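Long-range contacts in putative S-adenosyl-L-methionine-dependent Methyltransferase (Methanococcus maripaludis, PDB 3DLC), which binds S-adenosylmethionine and probably transfers its methyl group to an acceptor that is not established: residues 115-120 / 144-149; 30-35 / 55-60; 125-130 / 184-189. All blocks are in the same frame, centred on the assembly; numbering follows the deposited sequence.

From the N terminus, helix 28-40 runs into strand 46-50 and the chain then turns into helix 56-64; contact 2 closes this first, short loop by packing the two helices together. Further on, strand 112-118 opens contact 1, whose loop passes through helix 127-137 and closes when strand 142-148 pairs alongside. Contact 3 starts inside that loop, at 125-130, and closes well beyond it on helix 180-193, so contacts 1 and 3 cross while contact 2 precedes both. Contacts 1 and 2 touch, I32 and L57 packing on R118. Contact 3 lies on the other side of the chain's centre from contact 2 and ties a later helix to the Rossmann-like core.

Contact 1. Residues 115-120 / 144-149; sequences IVSRGS and TYIGGG. With SAM (S-adenosylmethionine), chain C.
I115 and S117 pair with T144, Y145 and I146 where strands 115-118 and 144-146 run parallel in the central sheet of a Rossmann-like methyltransferase. I115 O accepts from Y145 N at 2.8 Å, S117 N gives to Y145 O, and S117 O takes G147 N at 2.9 Å. On the sheet face shared by I115, S117, T144 and I146, the I115 and I146 side chains run side by side, and S117 CB rests on I146 CG2 at 4.0 Å. S117 OG is turned to I50 O and takes a water that also bonds G147 O and S120 N. R118, the third large contributor, emerges on the other face. Its CG stands anti to the backbone N (chi1 -178°) and the chain runs extended toward G149. R118 NE and NH2 both grip G149 O side-on, at 2.9 and 3.1 Å, while R118 NH1 reaches SAM O at 3.0 Å with an N-H...O angle of 164°. R118 O takes the cofactor amine, and S120 OG donates to SAM O4' at 2.8 Å. G149 O and SAM O, both in the guanidinium plane, together fix its rotation; the R118 charge probably helps neutralise the cofactor carboxylate.

Contact 2. Residues 30-35 / 55-60; sequences PIIAEN and GALSIA
A60 and A33 meet where helices 30-35 and 56-60 cross at -59°, their axes 8.7 Å apart. A60 CB is the bump from the second helix: it fits between P30 and A33, 3.8 Å from P30 N, with P30 CD at 4.4 Å. In return A33 CB presses on the backbone of A60, 4.0 Å from A60 C, and the two methyl carbons, A33 CB and A60 CB, are 4.1 Å apart. Small residues at this crossing let the backbones come close, P30 CA and A60 CA being 5.1 Å apart. Deeper in, the larger side chains complete the fit. L57 leaves its helix with CG anti to the backbone N (chi1 -177°), which sends the branch toward helix 30-35, where L57 CD1 meets I32 CG2 at 3.8 Å; the two side chains cross at about a right angle, and CD1 also comes to 4.3 Å from A33 N. The other end of I32, CD1, packs on R118, and L57 CD2 lies against V116 and R118. No hydrogen bond joins the segments, although P30 O is bonded to Q64 NE2 farther along helix 56-64. The contact is therefore held by apolar packing, which adjoins R118 at the cofactor pocket.

Contact 3. Residues 125-130 / 184-189; sequences EDVATA and ERFQNV. Unlike the reference sequence in segment 125-130: A128 (reference Thr). With ACT (acetate ion), chain B.
V127 points toward helix 184-189 and touches R185, F186 and V189; it was modelled in two conformations, and its contacts here are those of one of them. V127 CG2 meets V189 CG2 at 3.5 Å, the two side chains crossing at about a right angle. The same CG2 of V127 lies over one face of the R185 guanidinium, 3.6 Å from R185 NH2, the arginine and valine approaching from opposite directions. V127 CG1 meets the edge of the F186 ring at CE1, 3.9 Å away, and comes equally near R185 NH2; the aromatic face is not the surface used here. V189 places CG1 anti to the backbone N (chi1 172°), where it rests against A128 CA at 4.0 Å, while its CG2 serves V127. A128, which differs from the reference threonine, adds little more than this backbone contact. R185 reaches out from its helix, extended from CG to NE, and holds an acetate ion, probably from the crystallisation liquor, by two nearly straight bonds: R185 NE to ACT OXT at 3.0 Å and R185 NH2 to ACT O at 3.1 Å, the latter at 176°. The acetate carbon lies near the guanidinium plane, at its edge. Helix 127-130 is N-capped by D126, whose OD2 accepts from T129 OG1 at 2.7 Å; the bond from T129 N to OD1 is weak. The contact joins the first turn of helix 127-137, which follows strand 112-118, to helix 180-193. F186 also packs on F207 and I209 of strand 206-211 and on V121; helix 180-193 thus packs against both helix 127-137 and strand 206-211.

Contact 1. Residues 115-120 / 144-149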
ATOM      1  N   ILE A 115      -3.825  -1.712  -8.477  1.00  5.65           N
ATOM      2  CA  ILE A 115      -3.464  -2.238  -7.162  1.00  5.52           C
ATOM      3  C   ILE A 115      -2.475  -1.273  -6.542  1.00  6.04           C
ATOM      4  O   ILE A 115      -1.420  -0.988  -7.132  1.00  7.49           O
ATOM      5  CB  ILE A 115      -2.856  -3.652  -7.233  1.00  6.16           C
ATOM      6  CG1 ILE A 115      -3.830  -4.611  -7.913  1.00  7.43           C
ATOM      7  CG2 ILE A 115      -2.429  -4.125  -5.871  1.00  7.77           C
ATOM      8  CD1 ILE A 115      -3.253  -6.015  -8.195  1.00  8.26           C
ATOM      9  N   VAL A 116      -2.805  -0.767  -5.357  1.00  5.68           N
ATOM     10  CA  VAL A 116      -1.945   0.139  -4.628  1.00  6.11           C
ATOM     11  C   VAL A 116      -1.600  -0.469  -3.273  1.00  5.70           C
ATOM     12  O   VAL A 116      -2.315  -1.303  -2.761  1.00  6.47           O
ATOM     13  CB  VAL A 116      -2.620   1.535  -4.440  1.00  7.08           C
ATOM     14  CG1 VAL A 116      -3.026   2.132  -5.797  1.00  8.57           C
ATOM     15  CG2 VAL A 116      -3.830   1.472  -3.492  1.00  8.27           C
ATOM     16  N   SER A 117      -0.492  -0.029  -2.695  1.00  6.22           N
ATOM     17  CA  SER A 117      -0.110  -0.467  -1.355  1.00  6.34           C
ATOM     18  C   SER A 117       0.968   0.451  -0.825  1.00  6.36           C
ATOM     19  O   SER A 117       1.985   0.667  -1.495  1.00  6.83           O
ATOM     20  CB  SER A 117       0.467  -1.853  -1.420  1.00  7.27           C
ATOM     21  OG  SER A 117       0.872  -2.316  -0.146  1.00  7.35           O
ATOM     22  N   ARG A 118       0.749   0.984   0.382  1.00  5.94           N
ATOM     23  CA  ARG A 118       1.725   1.837   1.043  1.00  6.28           C
ATOM     24  C   ARG A 118       2.150   1.233   2.346  1.00  6.61           C
ATOM     25  O   ARG A 118       1.321   0.899   3.192  1.00  8.17           O
ATOM     26  CB  ARG A 118       1.168   3.239   1.308  1.00  6.35           C
ATOM     27  CG  ARG A 118       2.177   4.149   1.947  1.00  7.49           C
ATOM     28  CD  ARG A 118       1.585   5.501   2.431  1.00  7.54           C
ATOM     29  NE  ARG A 118       2.637   6.241   3.090  1.00  8.26           N
ATOM     30  CZ  ARG A 118       3.077   5.957   4.320  1.00  8.17           C
ATOM     31  NH1 ARG A 118       2.417   5.101   5.069  1.00  9.56           N
ATOM     32  NH2 ARG A 118       4.140   6.569   4.790  1.00  9.70           N
ATOM     33  N   GLY A 119       3.446   1.157   2.566  0.50  6.73           N
ATOM     34  CA  GLY A 119       3.954   0.753   3.857  0.50  7.78           C
ATOM     35  C   GLY A 119       3.721  -0.656   4.316  0.50  7.67           C
ATOM     36  O   GLY A 119       3.811  -0.894   5.519  0.50  8.95           O
ATOM     37  N   SER A 120       3.295  -1.546   3.417  1.00  9.05           N
ATOM     38  CA  SER A 120       3.074  -2.950   3.709  1.00  7.91           C
ATOM     39  C   SER A 120       4.136  -3.903   3.156  1.00  8.02           C
ATOM     40  O   SER A 120       4.528  -4.848   3.843  1.00  8.54           O
ATOM     41  CB  SER A 120       1.671  -3.285   3.192  1.00  9.18           C
ATOM     42  OG  SER A 120       1.171  -4.495   3.725  1.00  8.94           O
ATOM     43  N   THR A 144       0.083  -1.384 -11.092  1.00  6.74           N
ATOM     44  CA  THR A 144       0.300  -1.381  -9.649  1.00  6.51           C
ATOM     45  C   THR A 144       1.104  -0.154  -9.221  1.00  6.36           C
ATOM     46  O   THR A 144       1.796   0.474 -10.010  1.00  6.85           O
ATOM     47  CB  THR A 144       1.016  -2.651  -9.115  1.00  6.63           C
ATOM     48  OG1 THR A 144       2.425  -2.620  -9.395  1.00  6.25           O
ATOM     49  CG2 THR A 144       0.449  -3.914  -9.699  1.00  8.11           C
ATOM     50  N   TYR A 145       1.028   0.140  -7.923  1.00  6.31           N
ATOM     51  CA  TYR A 145       1.814   1.217  -7.298  1.00  5.84           C
ATOM     52  C   TYR A 145       1.982   0.767  -5.850  1.00  5.77           C
ATOM     53  O   TYR A 145       1.183   1.079  -4.976  1.00  6.22           O
ATOM     54  CB  TYR A 145       1.075   2.530  -7.433  1.00  6.64           C
ATOM     55  CG  TYR A 145       1.899   3.775  -7.169  1.00  6.36           C
ATOM     56  CD1 TYR A 145       2.694   4.340  -8.154  1.00  7.88           C
ATOM     57  CD2 TYR A 145       1.818   4.446  -5.962  1.00  7.13           C
ATOM     58  CE1 TYR A 145       3.370   5.508  -7.950  1.00  8.39           C
ATOM     59  CE2 TYR A 145       2.495   5.624  -5.758  1.00  7.78           C
ATOM     60  CZ  TYR A 145       3.273   6.156  -6.752  1.00  7.67           C
ATOM     61  OH  TYR A 145       3.918   7.342  -6.506  1.00 10.26           O
ATOM     62  N   ILE A 146       3.039  -0.022  -5.642  1.00  5.59           N
ATOM     63  CA  ILE A 146       3.254  -0.773  -4.380  1.00  5.49           C
ATOM     64  C   ILE A 146       4.590  -0.399  -3.792  1.00  5.52           C
ATOM     65  O   ILE A 146       5.644  -0.590  -4.410  1.00  6.01           O
ATOM     66  CB  ILE A 146       3.198  -2.296  -4.668  1.00  6.70           C
ATOM     67  CG1 ILE A 146       1.786  -2.683  -5.133  1.00  6.92           C
ATOM     68  CG2 ILE A 146       3.678  -3.096  -3.466  1.00  6.86           C
ATOM     69  CD1 ILE A 146       1.708  -4.036  -5.778  1.00  8.71           C
ATOM     70  N   GLY A 147       4.577   0.162  -2.586  1.00  5.56           N
ATOM     71  CA  GLY A 147       5.839   0.635  -2.028  1.00  5.84           C
ATOM     72  C   GLY A 147       5.611   1.444  -0.790  1.00  5.82           C
ATOM     73  O   GLY A 147       4.819   1.048   0.075  1.00  6.49           O
ATOM     74  N   GLY A 148       6.281   2.573  -0.707  1.00  6.23           N
ATOM     75  CA  GLY A 148       6.129   3.466   0.440  1.00  6.62           C
ATOM     76  C   GLY A 148       6.703   4.822   0.183  1.00  6.55           C
ATOM     77  O   GLY A 148       7.409   5.018  -0.776  1.00  7.94           O
ATOM     78  N   GLY A 149       6.378   5.766   1.046  1.00  8.32           N
ATOM     79  CA  GLY A 149       6.844   7.114   0.883  1.00  8.78           C
ATOM     80  C   GLY A 149       5.844   8.118   1.401  1.00  7.34           C
ATOM     81  O   GLY A 149       4.844   7.788   2.041  1.00  7.05           O
TER
HETATM   82  N   SAM C 220      -1.411   1.478   4.153  1.00 11.17           N
HETATM   83  CA  SAM C 220      -1.616   2.145   5.464  1.00 10.23           C
HETATM   84  C   SAM C 220      -1.025   3.528   5.435  1.00 10.24           C
HETATM   85  O   SAM C 220      -0.193   3.802   4.568  1.00 12.13           O
HETATM   86  OXT SAM C 220      -1.352   4.319   6.312  1.00  9.97           O
HETATM   87  CB  SAM C 220      -1.049   1.298   6.587  1.00 12.38           C
HETATM   88  CG  SAM C 220       0.428   1.071   6.554  1.00 14.87           C
HETATM   89  SD  SAM C 220       0.905   0.042   7.957  1.00 16.84           S
HETATM   90  CE  SAM C 220       2.541   0.705   8.104  1.00 15.58           C
HETATM   91  C5' SAM C 220       1.178  -1.648   7.204  1.00 18.30           C
HETATM   92  C4' SAM C 220      -0.055  -2.585   7.034  1.00 13.14           C
HETATM   93  O4' SAM C 220       0.116  -3.793   6.222  1.00 10.62           O
HETATM   94  C3' SAM C 220      -0.721  -3.000   8.370  1.00 10.61           C
HETATM   95  O3' SAM C 220      -2.030  -2.520   8.376  1.00 12.49           O
HETATM   96  C2' SAM C 220      -0.656  -4.528   8.329  1.00  8.59           C
HETATM   97  O2' SAM C 220      -1.642  -5.228   9.054  1.00  9.52           O
HETATM   98  C1' SAM C 220      -0.671  -4.816   6.818  1.00  8.82           C
HETATM   99  N9  SAM C 220      -0.066  -6.105   6.444  1.00  7.85           N
HETATM  100  C8  SAM C 220       1.196  -6.541   6.771  1.00  7.95           C
HETATM  101  N7  SAM C 220       1.453  -7.737   6.188  1.00  7.97           N
HETATM  102  C5  SAM C 220       0.323  -8.081   5.494  1.00  7.51           C
HETATM  103  C6  SAM C 220      -0.025  -9.201   4.735  1.00  7.77           C
HETATM  104  N6  SAM C 220       0.752 -10.289   4.580  1.00  9.01           N
HETATM  105  N1  SAM C 220      -1.234  -9.184   4.130  1.00  8.16           N
HETATM  106  C2  SAM C 220      -2.104  -8.132   4.294  1.00  8.87           C
HETATM  107  N3  SAM C 220      -1.834  -7.049   5.076  1.00  8.31           N
HETATM  108  C4  SAM C 220      -0.624  -7.055   5.630  1.00  7.60           C
HETATM  109  O   HOH W   1       3.466  -1.510   0.345  1.00  8.16           O

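Contact 2. Residues 30-35 / 55-60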
ATOM      1  N   PRO A  30      -3.686  12.347   0.304  1.00  6.96           N
ATOM      2  CA  PRO A  30      -4.188  12.984  -0.909  1.00  7.46           C
ATOM      3  C   PRO A  30      -3.108  13.197  -1.963  1.00  7.10           C
ATOM      4  O   PRO A  30      -3.398  13.158  -3.152  1.00  7.69           O
ATOM      5  CB  PRO A  30      -4.795  14.296  -0.425  1.00  8.48           C
ATOM      6  CG  PRO A  30      -4.436  14.405   0.978  1.00 13.62           C
ATOM      7  CD  PRO A  30      -4.002  13.112   1.512  1.00  8.11           C
ATOM      8  N   ILE A  31      -1.876  13.463  -1.545  1.00  7.19           N
ATOM      9  CA  ILE A  31      -0.780  13.675  -2.496  1.00  6.88           C
ATOM     10  C   ILE A  31      -0.465  12.361  -3.234  1.00  7.03           C
ATOM     11  O   ILE A  31      -0.298  12.347  -4.449  1.00  7.09           O
ATOM     12  CB  ILE A  31       0.483  14.239  -1.801  1.00  7.04           C
ATOM     13  CG1 ILE A  31       0.203  15.662  -1.267  1.00  8.69           C
ATOM     14  CG2 ILE A  31       1.703  14.221  -2.715  1.00  9.30           C
ATOM     15  CD1 ILE A  31      -0.062  16.696  -2.343  1.00 10.79           C
ATOM     16  N   ILE A  32      -0.358  11.270  -2.493  1.00  6.61           N
ATOM     17  CA  ILE A  32      -0.070   9.992  -3.110  1.00  6.92           C
ATOM     18  C   ILE A  32      -1.216   9.615  -4.044  1.00  6.73           C
ATOM     19  O   ILE A  32      -0.986   9.126  -5.169  1.00  6.99           O
ATOM     20  CB  ILE A  32       0.193   8.916  -2.060  1.00  7.14           C
ATOM     21  CG1 ILE A  32       1.515   9.230  -1.315  1.00  6.96           C
ATOM     22  CG2 ILE A  32       0.270   7.535  -2.715  1.00  8.22           C
ATOM     23  CD1 ILE A  32       1.761   8.384  -0.063  1.00  8.75           C
ATOM     24  N   ALA A  33      -2.458   9.795  -3.609  1.00  6.98           N
ATOM     25  CA  ALA A  33      -3.602   9.511  -4.475  1.00  7.60           C
ATOM     26  C   ALA A  33      -3.554  10.312  -5.763  1.00  6.55           C
ATOM     27  O   ALA A  33      -3.778   9.803  -6.853  1.00  6.98           O
ATOM     28  CB  ALA A  33      -4.913   9.759  -3.712  1.00  7.82           C
ATOM     29  N   GLU A  34      -3.229  11.592  -5.639  1.00  6.56           N
ATOM     30  CA  GLU A  34      -3.108  12.455  -6.792  1.00  7.54           C
ATOM     31  C   GLU A  34      -1.984  11.986  -7.698  1.00  7.00           C
ATOM     32  O   GLU A  34      -2.123  11.969  -8.929  1.00  7.66           O
ATOM     33  CB  GLU A  34      -2.875  13.889  -6.314  1.00  7.76           C
ATOM     34  CG  GLU A  34      -2.632  14.883  -7.402  1.00 10.06           C
ATOM     35  CD  GLU A  34      -2.495  16.288  -6.880  1.00 12.92           C
ATOM     36  OE1 GLU A  34      -1.732  16.550  -5.950  1.00 17.46           O
ATOM     37  OE2 GLU A  34      -3.193  17.128  -7.412  1.00 18.89           O
ATOM     38  N   ASN A  35      -0.860  11.589  -7.111  1.00  7.18           N
ATOM     39  CA  ASN A  35       0.262  11.083  -7.889  1.00  7.24           C
ATOM     40  C   ASN A  35      -0.172   9.864  -8.712  1.00  7.17           C
ATOM     41  O   ASN A  35       0.192   9.744  -9.899  1.00  7.61           O
ATOM     42  CB  ASN A  35       1.441  10.680  -7.002  1.00  7.23           C
ATOM     43  CG  ASN A  35       2.159  11.855  -6.399  1.00  8.40           C
ATOM     44  OD1 ASN A  35       2.000  12.990  -6.862  1.00  9.80           O
ATOM     45  ND2 ASN A  35       2.992  11.583  -5.392  1.00  9.22           N
ATOM     46  N   GLY A  55      -6.934   2.741   6.632  1.00  7.73           N
ATOM     47  CA  GLY A  55      -7.694   3.068   5.448  1.00  7.97           C
ATOM     48  C   GLY A  55      -7.440   4.392   4.790  1.00  7.36           C
ATOM     49  O   GLY A  55      -8.163   4.761   3.865  1.00  8.91           O
ATOM     50  N   ALA A  56      -6.425   5.138   5.229  1.00  8.21           N
ATOM     51  CA  ALA A  56      -6.281   6.509   4.758  1.00  8.70           C
ATOM     52  C   ALA A  56      -5.986   6.616   3.273  1.00  7.97           C
ATOM     53  O   ALA A  56      -6.405   7.583   2.659  1.00  9.08           O
ATOM     54  CB  ALA A  56      -5.258   7.283   5.582  1.00 11.23           C
ATOM     55  N   LEU A  57      -5.251   5.673   2.690  1.00  7.81           N
ATOM     56  CA  LEU A  57      -4.967   5.780   1.246  1.00  8.20           C
ATOM     57  C   LEU A  57      -6.242   5.498   0.446  1.00  7.59           C
ATOM     58  O   LEU A  57      -6.538   6.169  -0.530  1.00  8.15           O
ATOM     59  CB  LEU A  57      -3.819   4.861   0.800  1.00  8.89           C
ATOM     60  CG  LEU A  57      -3.407   4.971  -0.667  1.00  9.14           C
ATOM     61  CD1 LEU A  57      -3.015   6.424  -1.055  1.00 11.63           C
ATOM     62  CD2 LEU A  57      -2.284   3.973  -0.937  1.00 11.52           C
ATOM     63  N   SER A  58      -7.010   4.514   0.883  1.00  7.75           N
ATOM     64  CA  SER A  58      -8.281   4.201   0.233  1.00  7.27           C
ATOM     65  C   SER A  58      -9.242   5.394   0.307  1.00  7.41           C
ATOM     66  O   SER A  58      -9.941   5.720  -0.654  1.00  7.91           O
ATOM     67  CB  SER A  58      -8.932   2.967   0.847  1.00  8.21           C
ATOM     68  OG  SER A  58      -8.275   1.769   0.480  1.00  8.44           O
ATOM     69  N   ILE A  59      -9.333   5.997   1.489  1.00  7.25           N
ATOM     70  CA  ILE A  59     -10.194   7.167   1.686  1.00  7.79           C
ATOM     71  C   ILE A  59      -9.751   8.322   0.748  1.00  7.84           C
ATOM     72  O   ILE A  59     -10.595   8.921   0.068  1.00  8.09           O
ATOM     73  CB  ILE A  59     -10.235   7.584   3.172  1.00  8.23           C
ATOM     74  CG1 ILE A  59     -11.001   6.513   3.992  1.00  9.21           C
ATOM     75  CG2 ILE A  59     -10.788   8.980   3.308  1.00 10.08           C
ATOM     76  CD1 ILE A  59     -10.881   6.696   5.499  1.00 11.50           C
ATOM     77  N   ALA A  60      -8.450   8.576   0.660  1.00  8.01           N
ATOM     78  CA  ALA A  60      -7.975   9.647  -0.189  1.00  8.60           C
ATOM     79  C   ALA A  60      -8.282   9.367  -1.659  1.00  8.17           C
ATOM     80  O   ALA A  60      -8.716  10.245  -2.396  1.00  9.25           O
ATOM     81  CB  ALA A  60      -6.473   9.851   0.033  1.00  9.10           C
TER

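Contact 3. Residues 125-130 / 184-189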
ATOM      1  N   GLU A 125       6.347 -11.527   4.389  1.00 11.93           N
ATOM      2  CA  GLU A 125       7.145 -12.747   4.372  0.50 13.50           C
ATOM      3  C   GLU A 125       6.999 -13.281   2.915  1.00 13.77           C
ATOM      4  O   GLU A 125       6.164 -12.804   2.196  1.00 15.88           O
ATOM      5  CB  GLU A 125       6.563 -13.745   5.413  0.50 14.72           C
ATOM      6  CG  GLU A 125       6.628 -13.226   6.858  0.50 19.73           C
ATOM      7  CD  GLU A 125       5.827 -14.057   7.880  0.50 22.67           C
ATOM      8  OE1 GLU A 125       5.170 -15.060   7.504  0.50 21.97           O
ATOM      9  OE2 GLU A 125       5.850 -13.683   9.077  0.50 24.70           O
ATOM     10  N   ASP A 126       7.787 -14.220   2.444  1.00 16.25           N
ATOM     11  CA  ASP A 126       7.492 -14.767   1.103  1.00 11.58           C
ATOM     12  C   ASP A 126       6.954 -13.837  -0.012  1.00 10.07           C
ATOM     13  O   ASP A 126       5.845 -13.987  -0.552  1.00  9.50           O
ATOM     14  CB  ASP A 126       6.561 -15.962   1.250  1.00 11.92           C
ATOM     15  CG  ASP A 126       6.622 -16.868   0.043  1.00 10.36           C
ATOM     16  OD1 ASP A 126       7.401 -16.567  -0.901  1.00 12.78           O
ATOM     17  OD2 ASP A 126       5.855 -17.846   0.020  1.00 12.56           O
ATOM     18  N   VAL A 127       7.827 -12.926  -0.402  1.00  9.61           N
ATOM     19  CA  VAL A 127       7.450 -11.930  -1.388  0.82  8.89           C
ATOM     20  C   VAL A 127       7.206 -12.515  -2.778  1.00  8.30           C
ATOM     21  O   VAL A 127       6.422 -11.953  -3.535  1.00  8.51           O
ATOM     22  CB  VAL A 127       8.400 -10.738  -1.429  0.82  9.68           C
ATOM     23  CG1 VAL A 127       8.265  -9.934  -0.110  0.82 11.15           C
ATOM     24  CG2 VAL A 127       9.829 -11.158  -1.685  0.82 10.67           C
ATOM     25  N   ALA A 128       7.842 -13.636  -3.107  1.00  8.00           N
ATOM     26  CA  ALA A 128       7.584 -14.265  -4.411  1.00  7.90           C
ATOM     27  C   ALA A 128       6.111 -14.660  -4.503  1.00  8.19           C
ATOM     28  O   ALA A 128       5.441 -14.413  -5.507  1.00  8.41           O
ATOM     29  CB  ALA A 128       8.464 -15.483  -4.612  1.00 10.87           C
ATOM     30  N   THR A 129       5.600 -15.310  -3.465  1.00  7.52           N
ATOM     31  CA  THR A 129       4.211 -15.713  -3.444  1.00  7.95           C
ATOM     32  C   THR A 129       3.288 -14.498  -3.464  1.00  7.92           C
ATOM     33  O   THR A 129       2.266 -14.483  -4.167  1.00  8.44           O
ATOM     34  CB  THR A 129       3.922 -16.603  -2.229  1.00  9.79           C
ATOM     35  OG1 THR A 129       4.694 -17.795  -2.365  1.00 10.06           O
ATOM     36  CG2 THR A 129       2.434 -16.933  -2.078  1.00 11.49           C
ATOM     37  N   ALA A 130       3.638 -13.479  -2.696  1.00  7.72           N
ATOM     38  CA  ALA A 130       2.823 -12.257  -2.643  1.00  7.74           C
ATOM     39  C   ALA A 130       2.696 -11.641  -4.040  1.00  7.05           C
ATOM     40  O   ALA A 130       1.614 -11.280  -4.461  1.00  7.71           O
ATOM     41  CB  ALA A 130       3.434 -11.254  -1.683  1.00  8.15           C
ATOM     42  N   GLU A 184      16.732  -3.336  -5.940  1.00  9.99           N
ATOM     43  CA  GLU A 184      17.379  -4.568  -6.335  0.50 10.11           C
ATOM     44  C   GLU A 184      16.615  -5.801  -5.884  1.00  9.86           C
ATOM     45  O   GLU A 184      16.382  -6.757  -6.625  1.00 10.02           O
ATOM     46  CB  GLU A 184      18.784  -4.639  -5.769  0.50 11.35           C
ATOM     47  CG  GLU A 184      19.435  -5.960  -6.118  0.50 15.01           C
ATOM     48  CD  GLU A 184      20.849  -5.795  -6.555  0.50 15.08           C
ATOM     49  OE1 GLU A 184      21.066  -4.970  -7.467  0.50 30.11           O
ATOM     50  OE2 GLU A 184      21.728  -6.515  -6.047  0.50 31.87           O
ATOM     51  N   ARG A 185      16.212  -5.789  -4.630  1.00 10.06           N
ATOM     52  CA  ARG A 185      15.503  -6.937  -4.080  1.00 10.17           C
ATOM     53  C   ARG A 185      14.273  -7.270  -4.911  1.00 10.00           C
ATOM     54  O   ARG A 185      14.038  -8.419  -5.295  1.00  9.98           O
ATOM     55  CB  ARG A 185      15.061  -6.694  -2.641  1.00 11.15           C
ATOM     56  CG  ARG A 185      14.338  -7.871  -1.990  1.00 12.30           C
ATOM     57  CD  ARG A 185      13.804  -7.599  -0.598  1.00 14.09           C
ATOM     58  NE  ARG A 185      13.251  -8.858  -0.103  1.00 15.57           N
ATOM     59  CZ  ARG A 185      12.314  -9.001   0.811  1.00 16.60           C
ATOM     60  NH1 ARG A 185      11.772  -7.970   1.387  1.00 17.24           N
ATOM     61  NH2 ARG A 185      11.918 -10.215   1.128  1.00 18.03           N
ATOM     62  N   PHE A 186      13.466  -6.249  -5.159  1.00  9.53           N
ATOM     63  CA  PHE A 186      12.195  -6.452  -5.854  1.00  8.59           C
ATOM     64  C   PHE A 186      12.333  -6.669  -7.348  1.00  9.00           C
ATOM     65  O   PHE A 186      11.539  -7.400  -7.917  1.00  9.94           O
ATOM     66  CB  PHE A 186      11.157  -5.426  -5.401  1.00  9.55           C
ATOM     67  CG  PHE A 186      10.699  -5.697  -4.025  1.00  9.01           C
ATOM     68  CD1 PHE A 186       9.827  -6.751  -3.792  1.00 10.44           C
ATOM     69  CD2 PHE A 186      11.184  -5.015  -2.954  1.00 10.18           C
ATOM     70  CE1 PHE A 186       9.448  -7.075  -2.512  1.00 10.34           C
ATOM     71  CE2 PHE A 186      10.807  -5.321  -1.682  1.00 11.02           C
ATOM     72  CZ  PHE A 186       9.944  -6.353  -1.447  1.00 10.75           C
ATOM     73  N   GLN A 187      13.355  -6.086  -7.967  1.00  8.84           N
ATOM     74  CA  GLN A 187      13.646  -6.420  -9.348  1.00  9.83           C
ATOM     75  C   GLN A 187      13.888  -7.927  -9.410  1.00  9.36           C
ATOM     76  O   GLN A 187      13.386  -8.620 -10.296  1.00  9.42           O
ATOM     77  CB  GLN A 187      14.896  -5.635  -9.811  1.00 12.65           C
ATOM     78  CG  GLN A 187      15.582  -5.938 -11.034  1.00 18.81           C
ATOM     79  CD  GLN A 187      16.938  -5.179 -11.080  1.00 22.78           C
ATOM     80  OE1 GLN A 187      17.713  -5.404 -11.969  1.00 33.67           O
ATOM     81  NE2 GLN A 187      17.180  -4.268 -10.113  1.00 25.78           N
ATOM     82  N   ASN A 188      14.688  -8.442  -8.464  1.00  8.98           N
ATOM     83  CA  ASN A 188      14.989  -9.878  -8.492  1.00  9.69           C
ATOM     84  C   ASN A 188      13.747 -10.745  -8.289  1.00  8.77           C
ATOM     85  O   ASN A 188      13.567 -11.768  -8.950  1.00  9.73           O
ATOM     86  CB  ASN A 188      16.051 -10.238  -7.466  1.00  9.65           C
ATOM     87  CG  ASN A 188      17.421  -9.661  -7.799  1.00 12.77           C
ATOM     88  OD1 ASN A 188      17.681  -9.276  -8.935  1.00 16.60           O
ATOM     89  ND2 ASN A 188      18.295  -9.579  -6.802  1.00 15.21           N
ATOM     90  N   VAL A 189      12.840 -10.300  -7.433  1.00  8.25           N
ATOM     91  CA  VAL A 189      11.592 -11.019  -7.218  1.00  8.78           C
ATOM     92  C   VAL A 189      10.742 -11.066  -8.482  1.00  8.05           C
ATOM     93  O   VAL A 189      10.253 -12.122  -8.911  1.00  7.98           O
ATOM     94  CB  VAL A 189      10.755 -10.372  -6.073  1.00  9.61           C
ATOM     95  CG1 VAL A 189       9.352 -10.986  -5.971  1.00 11.93           C
ATOM     96  CG2 VAL A 189      11.475 -10.472  -4.721  1.00 11.67           C
TER
HETATM   97  C   ACT B 219      13.405 -12.456  -1.356  0.75 28.05           C
HETATM   98  O   ACT B 219      13.098 -12.739  -0.169  0.75 28.43           O
HETATM   99  OXT ACT B 219      14.025 -11.372  -1.556  0.75 24.47           O
HETATM  100  CH3 ACT B 219      13.048 -13.393  -2.466  0.75 29.16           C